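Long-range contacts in uncharacterized protein DUF1285 (Shewanella baltica, PDB 2RA9), which is of unknown function but belongs to the DUF1285 family, which has a fold with repeated structural motifs and may be involved in signal transduction: residues Leu80-Glu85 with Asn94-Ile99; Val74-Leu79 with Trp127-Arg132; Ile53-Asp58 with Leu122-Trp127. All blocks are in the same frame, centred on the assembly; numbering follows the deposited sequence.

Contact 1 (Leu80-Glu85 with Asn94-Ile99). With EDO (1,2-ethanediol), chain D.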
loop_
_atom_site.group_PDB
_atom_site.type_symbol
_atom_site.label_atom_id
_atom_site.label_comp_id
_atom_site.label_asym_id
_atom_site.label_seq_id
_atom_site.Cartn_x
_atom_site.Cartn_y
_atom_site.Cartn_z
ATOM N N LEU A 80 2.576 -3.002 1.684
ATOM C CA LEU A 80 3.538 -3.788 0.930
ATOM C C LEU A 80 2.750 -4.779 0.046
ATOM O O LEU A 80 2.056 -5.683 0.547
ATOM C CB LEU A 80 4.428 -4.581 1.895
ATOM C CG LEU A 80 5.597 -5.312 1.202
ATOM C CD1 LEU A 80 6.702 -4.341 0.879
ATOM C CD2 LEU A 80 6.087 -6.475 2.053
ATOM N N ILE A 81 2.899 -4.619 -1.254
ATOM C CA ILE A 81 2.262 -5.475 -2.234
ATOM C C ILE A 81 3.023 -6.797 -2.353
ATOM O O ILE A 81 4.215 -6.823 -2.617
ATOM C CB ILE A 81 2.165 -4.789 -3.586
ATOM C CG1 ILE A 81 1.155 -3.626 -3.510
ATOM C CG2 ILE A 81 1.766 -5.821 -4.686
ATOM C CD1 ILE A 81 1.148 -2.644 -4.695
ATOM N N VAL A 82 2.333 -7.913 -2.176
ATOM C CA VAL A 82 2.982 -9.232 -2.183
ATOM C C VAL A 82 2.464 -10.121 -3.328
ATOM O O VAL A 82 3.082 -11.146 -3.631
ATOM C CB VAL A 82 2.869 -9.924 -0.835
ATOM C CG1 VAL A 82 3.545 -9.090 0.229
ATOM C CG2 VAL A 82 1.398 -10.283 -0.411
ATOM N N ASP A 83 1.365 -9.739 -3.976
ATOM C CA ASP A 83 0.802 -10.516 -5.093
ATOM C C ASP A 83 0.009 -9.606 -5.990
ATOM O O ASP A 83 -0.422 -8.513 -5.583
ATOM C CB ASP A 83 -0.079 -11.652 -4.535
ATOM C CG ASP A 83 -0.223 -12.836 -5.471
ATOM O OD1 ASP A 83 0.371 -12.851 -6.561
ATOM O OD2 ASP A 83 -0.968 -13.764 -5.087
ATOM N N PHE A 84 -0.196 -10.046 -7.223
ATOM C CA PHE A 84 -0.928 -9.287 -8.202
ATOM C C PHE A 84 -1.403 -10.232 -9.310
ATOM O O PHE A 84 -0.821 -11.314 -9.504
ATOM C CB PHE A 84 -0.087 -8.123 -8.771
ATOM C CG PHE A 84 1.125 -8.591 -9.540
ATOM C CD1 PHE A 84 0.998 -8.981 -10.852
ATOM C CD2 PHE A 84 2.377 -8.670 -8.947
ATOM C CE1 PHE A 84 2.085 -9.476 -11.569
ATOM C CE2 PHE A 84 3.464 -9.162 -9.687
ATOM C CZ PHE A 84 3.258 -9.567 -11.010
ATOM N N GLU A 85 -2.431 -9.808 -10.022
ATOM C CA GLU A 85 -2.922 -10.510 -11.205
ATOM C C GLU A 85 -3.718 -9.542 -12.060
ATOM O O GLU A 85 -4.313 -8.590 -11.553
ATOM C CB GLU A 85 -3.826 -11.691 -10.764
ATOM C CG GLU A 85 -4.443 -12.508 -11.880
ATOM C CD GLU A 85 -5.356 -13.597 -11.361
ATOM O OE1 GLU A 85 -5.993 -13.405 -10.298
ATOM O OE2 GLU A 85 -5.454 -14.640 -12.042
ATOM N N ASN A 94 -5.214 -6.319 -10.183
ATOM C CA ASN A 94 -5.628 -6.498 -8.797
ATOM C C ASN A 94 -4.358 -6.789 -8.022
ATOM O O ASN A 94 -3.537 -7.604 -8.472
ATOM C CB ASN A 94 -6.571 -7.689 -8.644
ATOM C CG ASN A 94 -7.900 -7.473 -9.343
ATOM O OD1 ASN A 94 -8.475 -6.390 -9.296
ATOM N ND2 ASN A 94 -8.385 -8.515 -10.023
ATOM N N VAL A 95 -4.166 -6.132 -6.870
ATOM C CA VAL A 95 -3.019 -6.433 -5.995
ATOM C C VAL A 95 -3.482 -6.747 -4.614
ATOM O O VAL A 95 -4.544 -6.260 -4.180
ATOM C CB VAL A 95 -1.947 -5.322 -5.965
ATOM C CG1 VAL A 95 -1.579 -4.892 -7.420
ATOM C CG2 VAL A 95 -2.419 -4.074 -5.127
ATOM N N SER A 96 -2.685 -7.539 -3.917
ATOM C CA SER A 96 -2.937 -7.798 -2.516
ATOM C C SER A 96 -1.677 -7.543 -1.708
ATOM O O SER A 96 -0.563 -7.522 -2.243
ATOM C CB SER A 96 -3.495 -9.200 -2.306
ATOM O OG SER A 96 -2.534 -10.168 -2.591
ATOM N N THR A 97 -1.860 -7.322 -0.417
ATOM C CA THR A 97 -0.796 -6.795 0.411
ATOM C C THR A 97 -0.441 -7.759 1.558
ATOM O O THR A 97 -1.163 -8.724 1.862
ATOM C CB THR A 97 -1.182 -5.440 1.009
ATOM O OG1 THR A 97 -2.217 -5.638 1.961
ATOM C CG2 THR A 97 -1.631 -4.475 -0.067
ATOM N N SER A 98 0.626 -7.454 2.278
ATOM C CA SER A 98 1.097 -8.326 3.354
ATOM C C SER A 98 0.153 -8.411 4.537
ATOM O O SER A 98 0.222 -9.358 5.301
ATOM C CB SER A 98 2.443 -7.859 3.856
ATOM O OG SER A 98 2.363 -6.575 4.468
ATOM N N ILE A 99 -0.711 -7.410 4.704
ATOM C CA ILE A 99 -1.750 -7.421 5.753
ATOM C C ILE A 99 -3.122 -7.942 5.245
ATOM O O ILE A 99 -4.105 -7.972 5.973
ATOM C CB ILE A 99 -1.892 -6.063 6.424
ATOM C CG1 ILE A 99 -2.358 -4.991 5.457
ATOM C CG2 ILE A 99 -0.583 -5.717 7.154
ATOM C CD1 ILE A 99 -2.865 -3.694 6.112
HETATM C C1 EDO D . 3.304 -12.233 -7.488
HETATM O O1 EDO D . 4.680 -12.606 -7.494
HETATM C C2 EDO D . 2.630 -12.693 -8.766
HETATM O O2 EDO D . 2.319 -14.083 -8.671
HETATM O O HOH W 1 0.917 -4.304 3.723
#

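Contact 2 (Val74-Leu79 with Trp127-Arg132). With EDO (1,2-ethanediol), chain F; EDO (1,2-ethanediol), chain I.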
loop_
_atom_site.group_PDB
_atom_site.type_symbol
_atom_site.label_atom_id
_atom_site.label_comp_id
_atom_site.label_asym_id
_atom_site.label_seq_id
_atom_site.Cartn_x
_atom_site.Cartn_y
_atom_site.Cartn_z
ATOM N N VAL A 74 4.480 6.597 8.931
ATOM C CA VAL A 74 4.743 5.614 7.887
ATOM C C VAL A 74 6.214 5.769 7.473
ATOM O O VAL A 74 6.645 6.841 7.061
ATOM C CB VAL A 74 3.771 5.833 6.682
ATOM C CG1 VAL A 74 4.114 4.892 5.542
ATOM C CG2 VAL A 74 2.336 5.648 7.095
ATOM N N GLU A 75 7.000 4.712 7.622
ATOM C CA GLU A 75 8.422 4.770 7.332
ATOM C C GLU A 75 8.711 4.919 5.850
ATOM O O GLU A 75 9.601 5.685 5.473
ATOM C CB GLU A 75 9.135 3.510 7.862
ATOM C CG GLU A 75 10.663 3.515 7.590
ATOM C CD GLU A 75 11.433 2.344 8.191
ATOM O OE1 GLU A 75 10.879 1.477 8.926
ATOM O OE2 GLU A 75 12.655 2.298 7.914
ATOM N N ASP A 76 7.976 4.175 5.023
ATOM C CA ASP A 76 8.225 4.087 3.588
ATOM C C ASP A 76 6.869 4.195 2.885
ATOM O O ASP A 76 6.372 5.301 2.738
ATOM C CB ASP A 76 8.991 2.798 3.269
ATOM C CG ASP A 76 9.491 2.739 1.858
ATOM O OD1 ASP A 76 9.157 3.624 1.024
ATOM O OD2 ASP A 76 10.247 1.776 1.589
ATOM N N ALA A 77 6.242 3.070 2.529
ATOM C CA ALA A 77 4.890 3.055 1.992
ATOM C C ALA A 77 3.940 2.410 3.017
ATOM O O ALA A 77 4.343 1.565 3.839
ATOM C CB ALA A 77 4.834 2.250 0.731
ATOM N N PRO A 78 2.682 2.804 2.994
ATOM C CA PRO A 78 1.757 2.275 4.009
ATOM C C PRO A 78 1.427 0.789 3.831
ATOM O O PRO A 78 0.996 0.131 4.780
ATOM C CB PRO A 78 0.486 3.126 3.786
ATOM C CG PRO A 78 0.595 3.634 2.403
ATOM C CD PRO A 78 2.049 3.864 2.195
ATOM N N LEU A 79 1.614 0.284 2.605
ATOM C CA LEU A 79 1.224 -1.060 2.251
ATOM C C LEU A 79 2.348 -1.706 1.448
ATOM O O LEU A 79 3.002 -1.045 0.655
ATOM C CB LEU A 79 -0.049 -1.025 1.425
ATOM C CG LEU A 79 -1.311 -0.606 2.197
ATOM C CD1 LEU A 79 -2.406 -0.220 1.303
ATOM C CD2 LEU A 79 -1.741 -1.698 3.191
ATOM N N TRP A 127 -0.009 4.475 -1.465
ATOM C CA TRP A 127 0.879 3.794 -2.418
ATOM C C TRP A 127 1.279 2.470 -1.804
ATOM O O TRP A 127 1.483 2.373 -0.574
ATOM C CB TRP A 127 2.139 4.649 -2.661
ATOM C CG TRP A 127 1.872 5.858 -3.488
ATOM C CD1 TRP A 127 1.329 7.043 -3.056
ATOM C CD2 TRP A 127 2.090 6.019 -4.892
ATOM N NE1 TRP A 127 1.227 7.931 -4.091
ATOM C CE2 TRP A 127 1.688 7.327 -5.230
ATOM C CE3 TRP A 127 2.587 5.190 -5.902
ATOM C CZ2 TRP A 127 1.775 7.814 -6.527
ATOM C CZ3 TRP A 127 2.685 5.679 -7.158
ATOM C CH2 TRP A 127 2.276 6.970 -7.472
ATOM N N GLY A 128 1.372 1.440 -2.641
ATOM C CA GLY A 128 1.864 0.151 -2.237
ATOM C C GLY A 128 3.261 -0.076 -2.790
ATOM O O GLY A 128 3.478 0.097 -3.987
ATOM N N LYS A 129 4.210 -0.459 -1.936
ATOM C CA LYS A 129 5.557 -0.803 -2.350
ATOM C C LYS A 129 5.552 -2.251 -2.843
ATOM O O LYS A 129 5.086 -3.116 -2.145
ATOM C CB LYS A 129 6.538 -0.693 -1.174
ATOM C CG LYS A 129 7.947 -1.054 -1.569
ATOM C CD LYS A 129 9.001 -0.630 -0.568
ATOM C CE LYS A 129 8.946 -1.409 0.677
ATOM N NZ LYS A 129 9.993 -0.989 1.665
ATOM N N LEU A 130 6.156 -2.527 -3.992
ATOM C CA LEU A 130 6.287 -3.918 -4.426
ATOM C C LEU A 130 7.281 -4.673 -3.567
ATOM O O LEU A 130 8.440 -4.247 -3.417
ATOM C CB LEU A 130 6.779 -3.980 -5.884
ATOM C CG LEU A 130 5.815 -3.549 -6.981
ATOM C CD1 LEU A 130 6.408 -3.813 -8.324
ATOM C CD2 LEU A 130 4.505 -4.326 -6.828
ATOM N N GLY A 131 6.828 -5.764 -2.990
ATOM C CA GLY A 131 7.694 -6.610 -2.212
ATOM C C GLY A 131 8.771 -7.272 -3.063
ATOM O O GLY A 131 8.585 -7.483 -4.270
ATOM N N ARG A 132 9.879 -7.653 -2.435
ATOM C CA ARG A 132 10.984 -8.231 -3.154
ATOM C C ARG A 132 10.593 -9.501 -3.869
ATOM O O ARG A 132 11.043 -9.721 -4.997
ATOM C CB ARG A 132 12.168 -8.544 -2.214
ATOM C CG ARG A 132 13.031 -7.342 -1.749
ATOM C CD ARG A 132 12.908 -6.112 -2.584
ATOM N NE ARG A 132 14.031 -5.190 -2.374
ATOM C CZ ARG A 132 15.219 -5.287 -2.972
ATOM N NH1 ARG A 132 15.482 -6.262 -3.837
ATOM N NH2 ARG A 132 16.157 -4.386 -2.711
HETATM C C1 EDO F . 11.655 -4.388 -4.988
HETATM O O1 EDO F . 12.818 -3.693 -4.515
HETATM C C2 EDO F . 10.694 -3.431 -5.684
HETATM O O2 EDO F . 10.123 -2.478 -4.757
HETATM C C1 EDO I . 13.930 -9.930 -5.885
HETATM O O1 EDO I . 14.916 -10.946 -6.022
HETATM C C2 EDO I . 14.464 -8.606 -6.387
HETATM O O2 EDO I . 13.743 -7.551 -5.754
#

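Contact 3 (Ile53-Asp58 with Leu122-Trp127)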
loop_
_atom_site.group_PDB
_atom_site.type_symbol
_atom_site.label_atom_id
_atom_site.label_comp_id
_atom_site.label_asym_id
_atom_site.label_seq_id
_atom_site.Cartn_x
_atom_site.Cartn_y
_atom_site.Cartn_z
ATOM N N ILE A 53 -9.654 2.486 6.913
ATOM C CA ILE A 53 -9.909 3.918 7.188
ATOM C C ILE A 53 -8.637 4.791 7.126
ATOM O O ILE A 53 -8.607 5.918 7.606
ATOM C CB ILE A 53 -10.593 4.097 8.572
ATOM C CG1 ILE A 53 -9.702 3.623 9.726
ATOM C CG2 ILE A 53 -11.956 3.421 8.580
ATOM C CD1 ILE A 53 -10.201 4.078 11.091
ATOM N N LEU A 54 -7.601 4.256 6.510
ATOM C CA LEU A 54 -6.328 4.932 6.312
ATOM C C LEU A 54 -6.309 5.742 5.036
ATOM O O LEU A 54 -6.678 5.244 3.957
ATOM C CB LEU A 54 -5.201 3.903 6.257
ATOM C CG LEU A 54 -3.769 4.380 6.140
ATOM C CD1 LEU A 54 -3.253 5.088 7.373
ATOM C CD2 LEU A 54 -2.823 3.198 5.783
ATOM N N HIS A 55 -5.877 6.994 5.170
ATOM C CA HIS A 55 -5.727 7.941 4.060
ATOM C C HIS A 55 -4.386 8.635 4.129
ATOM O O HIS A 55 -3.853 8.834 5.225
ATOM C CB HIS A 55 -6.777 9.053 4.153
ATOM C CG HIS A 55 -8.190 8.571 4.181
ATOM N ND1 HIS A 55 -9.072 8.772 3.136
ATOM C CD2 HIS A 55 -8.882 7.887 5.123
ATOM C CE1 HIS A 55 -10.256 8.263 3.455
ATOM N NE2 HIS A 55 -10.161 7.708 4.647
ATOM N N CYS A 56 -3.884 9.069 2.966
ATOM C CA CYS A 56 -2.750 9.964 2.861
ATOM C C CYS A 56 -3.261 11.274 2.247
ATOM O O CYS A 56 -3.794 11.280 1.126
ATOM C CB CYS A 56 -1.687 9.386 1.950
ATOM S SG CYS A 56 -0.159 10.307 1.869
ATOM N N ILE A 57 -3.170 12.342 3.033
ATOM C CA ILE A 57 -3.666 13.679 2.686
ATOM C C ILE A 57 -2.495 14.622 2.829
ATOM O O ILE A 57 -1.921 14.735 3.916
ATOM C CB ILE A 57 -4.794 14.075 3.620
ATOM C CG1 ILE A 57 -5.952 13.081 3.426
ATOM C CG2 ILE A 57 -5.361 15.489 3.303
ATOM C CD1 ILE A 57 -6.848 12.948 4.577
ATOM N N ASP A 58 -2.110 15.267 1.725
ATOM C CA ASP A 58 -0.950 16.164 1.724
ATOM C C ASP A 58 0.264 15.502 2.371
ATOM O O ASP A 58 0.973 16.087 3.206
ATOM C CB ASP A 58 -1.247 17.511 2.381
ATOM C CG ASP A 58 -2.427 18.226 1.766
ATOM O OD1 ASP A 58 -2.528 18.214 0.524
ATOM O OD2 ASP A 58 -3.229 18.832 2.547
ATOM N N LEU A 122 -2.673 3.295 -5.132
ATOM C CA LEU A 122 -3.901 2.662 -4.705
ATOM C C LEU A 122 -4.875 3.765 -4.323
ATOM O O LEU A 122 -4.653 4.936 -4.626
ATOM C CB LEU A 122 -3.616 1.732 -3.509
ATOM C CG LEU A 122 -2.386 0.829 -3.643
ATOM C CD1 LEU A 122 -2.097 0.103 -2.374
ATOM C CD2 LEU A 122 -2.493 -0.131 -4.831
ATOM N N GLU A 123 -5.917 3.413 -3.585
ATOM C CA GLU A 123 -6.950 4.380 -3.231
ATOM C C GLU A 123 -6.548 5.206 -2.035
ATOM O O GLU A 123 -5.581 4.914 -1.361
ATOM C CB GLU A 123 -8.267 3.648 -2.951
ATOM C CG GLU A 123 -8.281 2.779 -1.721
ATOM C CD GLU A 123 -7.897 1.319 -1.938
ATOM O OE1 GLU A 123 -7.233 0.989 -2.958
ATOM O OE2 GLU A 123 -8.279 0.497 -1.060
ATOM N N ARG A 124 -7.326 6.254 -1.776
ATOM C CA ARG A 124 -7.168 7.078 -0.570
ATOM C C ARG A 124 -5.782 7.739 -0.425
ATOM O O ARG A 124 -5.337 8.028 0.678
ATOM C CB ARG A 124 -7.523 6.261 0.692
ATOM C CG ARG A 124 -8.984 5.731 0.747
ATOM C CD ARG A 124 -9.337 5.017 2.058
ATOM N NE ARG A 124 -8.489 3.864 2.424
ATOM C CZ ARG A 124 -8.555 2.633 1.902
ATOM N NH1 ARG A 124 -9.476 2.283 1.012
ATOM N NH2 ARG A 124 -7.717 1.703 2.336
ATOM N N GLY A 125 -5.087 7.980 -1.535
ATOM C CA GLY A 125 -3.755 8.576 -1.523
ATOM C C GLY A 125 -2.658 7.599 -1.148
ATOM O O GLY A 125 -1.486 7.974 -1.001
ATOM N N LEU A 126 -3.026 6.335 -0.975
ATOM C CA LEU A 126 -2.082 5.315 -0.547
ATOM C C LEU A 126 -1.288 4.735 -1.713
ATOM O O LEU A 126 -1.844 4.500 -2.788
ATOM C CB LEU A 126 -2.787 4.185 0.166
ATOM C CG LEU A 126 -3.695 4.580 1.356
ATOM C CD1 LEU A 126 -4.434 3.350 1.945
ATOM C CD2 LEU A 126 -2.957 5.372 2.401
ATOM N N TRP A 127 -0.009 4.475 -1.465
ATOM C CA TRP A 127 0.879 3.794 -2.418
ATOM C C TRP A 127 1.279 2.470 -1.804
ATOM O O TRP A 127 1.483 2.373 -0.574
ATOM C CB TRP A 127 2.139 4.649 -2.661
ATOM C CG TRP A 127 1.872 5.858 -3.488
ATOM C CD1 TRP A 127 1.329 7.043 -3.056
ATOM C CD2 TRP A 127 2.090 6.019 -4.892
ATOM N NE1 TRP A 127 1.227 7.931 -4.091
ATOM C CE2 TRP A 127 1.688 7.327 -5.230
ATOM C CE3 TRP A 127 2.587 5.190 -5.902
ATOM C CZ2 TRP A 127 1.775 7.814 -6.527
ATOM C CZ3 TRP A 127 2.685 5.679 -7.158
ATOM C CH2 TRP A 127 2.276 6.970 -7.472
#

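Contact 1 (Leu80-Glu85 with Asn94-Ile99)
L80-E85 runs antiparallel to N94-T97, with the two strand axes 4.6 Å apart at closest approach and their directions turned by 134°. The pair forms a beta hairpin broken by a classic beta bulge. V82 and D83 both face S96, so the register slips by one between the I81–T97 and D83–S96 pairs. S96 O takes a good bond from V82 N at 2.9 Å and a weak one from D83 N, while S96 N returns to D83 O. Toward the loop end, E85 and N94 form a hydrogen-bonded pair.

F84 and V95 share one face of the hairpin. V95 divides its methyls, CG1 lying against CB of F84 (3.8 Å) and CG2 against CD1 of I81 (3.9 Å). With CG between the backbone N and the carbonyl carbon (chi1 64°), the F84 ring is swung off V95 and onto N137, F138 and E141 of helix 135-141. One ring face receives C2 of a 1,2-ethanediol, offset toward the rim at CE2. Cutting F84 back to an alanine would probably open a gap between hairpin and helix 135-141 where the ring now touches these three residues.

The other face carries D83, E85, N94 and S96. Here S96 OG sits against CB of D83 at 3.5 Å. D83 OD1 folds back to accept F84 N from above the carboxylate plane and also takes a weak bond from the diol, while N94 OD1 is held by H104.

Past the bulge, S98 N bonds to L80 O, and CB of T97 lies 3.3 Å from that same oxygen. A water finishes this end, accepting from L80 N and donating to S98 OG at 2.8 Å.

Contact 2 (Val74-Leu79 with Trp127-Arg132)
The carboxylate of D76 is met from above its plane by K129, whose NZ reaches OD2 at 2.8 Å in a salt bridge. The indole of W127 leads away from 74-79, touching Y119 and P121 and making a cation-pi contact with K112. The R132 guanidinium, beyond the contact itself, has one diol over a face and another at its edge. The P78 ring brings CD to 3.2 Å from W127 O.

The lysine and aspartate side chains cross at about a right angle. The extended first torsions of K129 bring CD near OD2, and the bend at chi3 (70°) turns CE and NZ onto it. CB of A77 rests on CB of K129 at 3.9 Å, at the root of the lysine, where its chain leaves the strand. The backbones meet as a parallel pair at L79 and G128, where L79 O accepts K129 N at 2.9 Å. This is the start of the central parallel pairing of strands 79-86 and 127-130.

Both charges have second partners: D76 OD1 bonds to Y119 OH, and K129 NZ also donates to A31 O. W127 O is buried with no hydrogen-bond partner, near A77 CB and the proline ring. The loop leaving strand 69-74 is tied to the second sheet by a salt bridge and a backbone hydrogen bond, and the shared grip of A31 and D76 on one ammonium group is likely to favour its protonated state.

Contact 3 (Ile53-Asp58 with Leu122-Trp127)
R124 reaches back to the strand edge with its NE, which donates to L54 O at 2.7 Å, the oxygen lying in the guanidinium plane. Its own carbonyl takes C56 N at 2.9 Å in an almost straight bond (171°). Two bonds thus join one residue to the backbone on both sides of H55. Between them the arginine's aliphatic part crosses the imidazole: CD lies over one ring face, 3.8 Å from the centroid, as a CH-pi contact, while the guanidinium plane is turned 75° from the ring. The bend at chi3 (-57°) lets CD sit on the ring while NE turns toward L54 O.

Next to this polar grip, L126 supplies the apolar part. Its CD2 methyl packs on CG of L54 at 4.0 Å and beside C56 N, and CD1 faces L54 O. CB of C56 meets G125 O at 3.3 Å.

These groups are presented by a type I' beta turn from E123 to L126, the connection between strands 118-121 and 127-130. G125 has a positive phi, and a side chain there would run into C56 O, so both backbone shape and packing suit glycine. L126 N bonds to E123 O, and L122 N to L126 O. E123 OE2 forms a salt bridge with R124 NH1 through a weak hydrogen bond, its OE1 being held by H103, and R124 NH2 makes a weak bond to A51 O. P78 packs beside both L54 and L126. On the strand's other edge, H55 pairs with F62.

The turn of the second sheet therefore docks on an edge strand of the first by meeting L54 O and C56 N, with the arginine charge shared between the E123 carboxylate and the carbonyls of L54 and A51.

Overall arrangement
From the N terminus, the chain reaches strand 54-57, one edge of the first six-stranded sheet, where contact 3 begins, and runs on through 60-64 and 69-74; that loop closes only at 122-127, in the turn of the second sheet. Contact 2 opens at 74-79, on the way out of strand 69-74, and closes at 127-132. The two loops cross, sharing W127. Contact 1, a hairpin local to the second sheet, nests inside both. Its strand 79-86 continues directly from contact 2 and pairs with strand 127-130, I81 N meeting K129 O. Contacts 2 and 3 thus fasten the two sheets together, while L122 touches both L79 and V95.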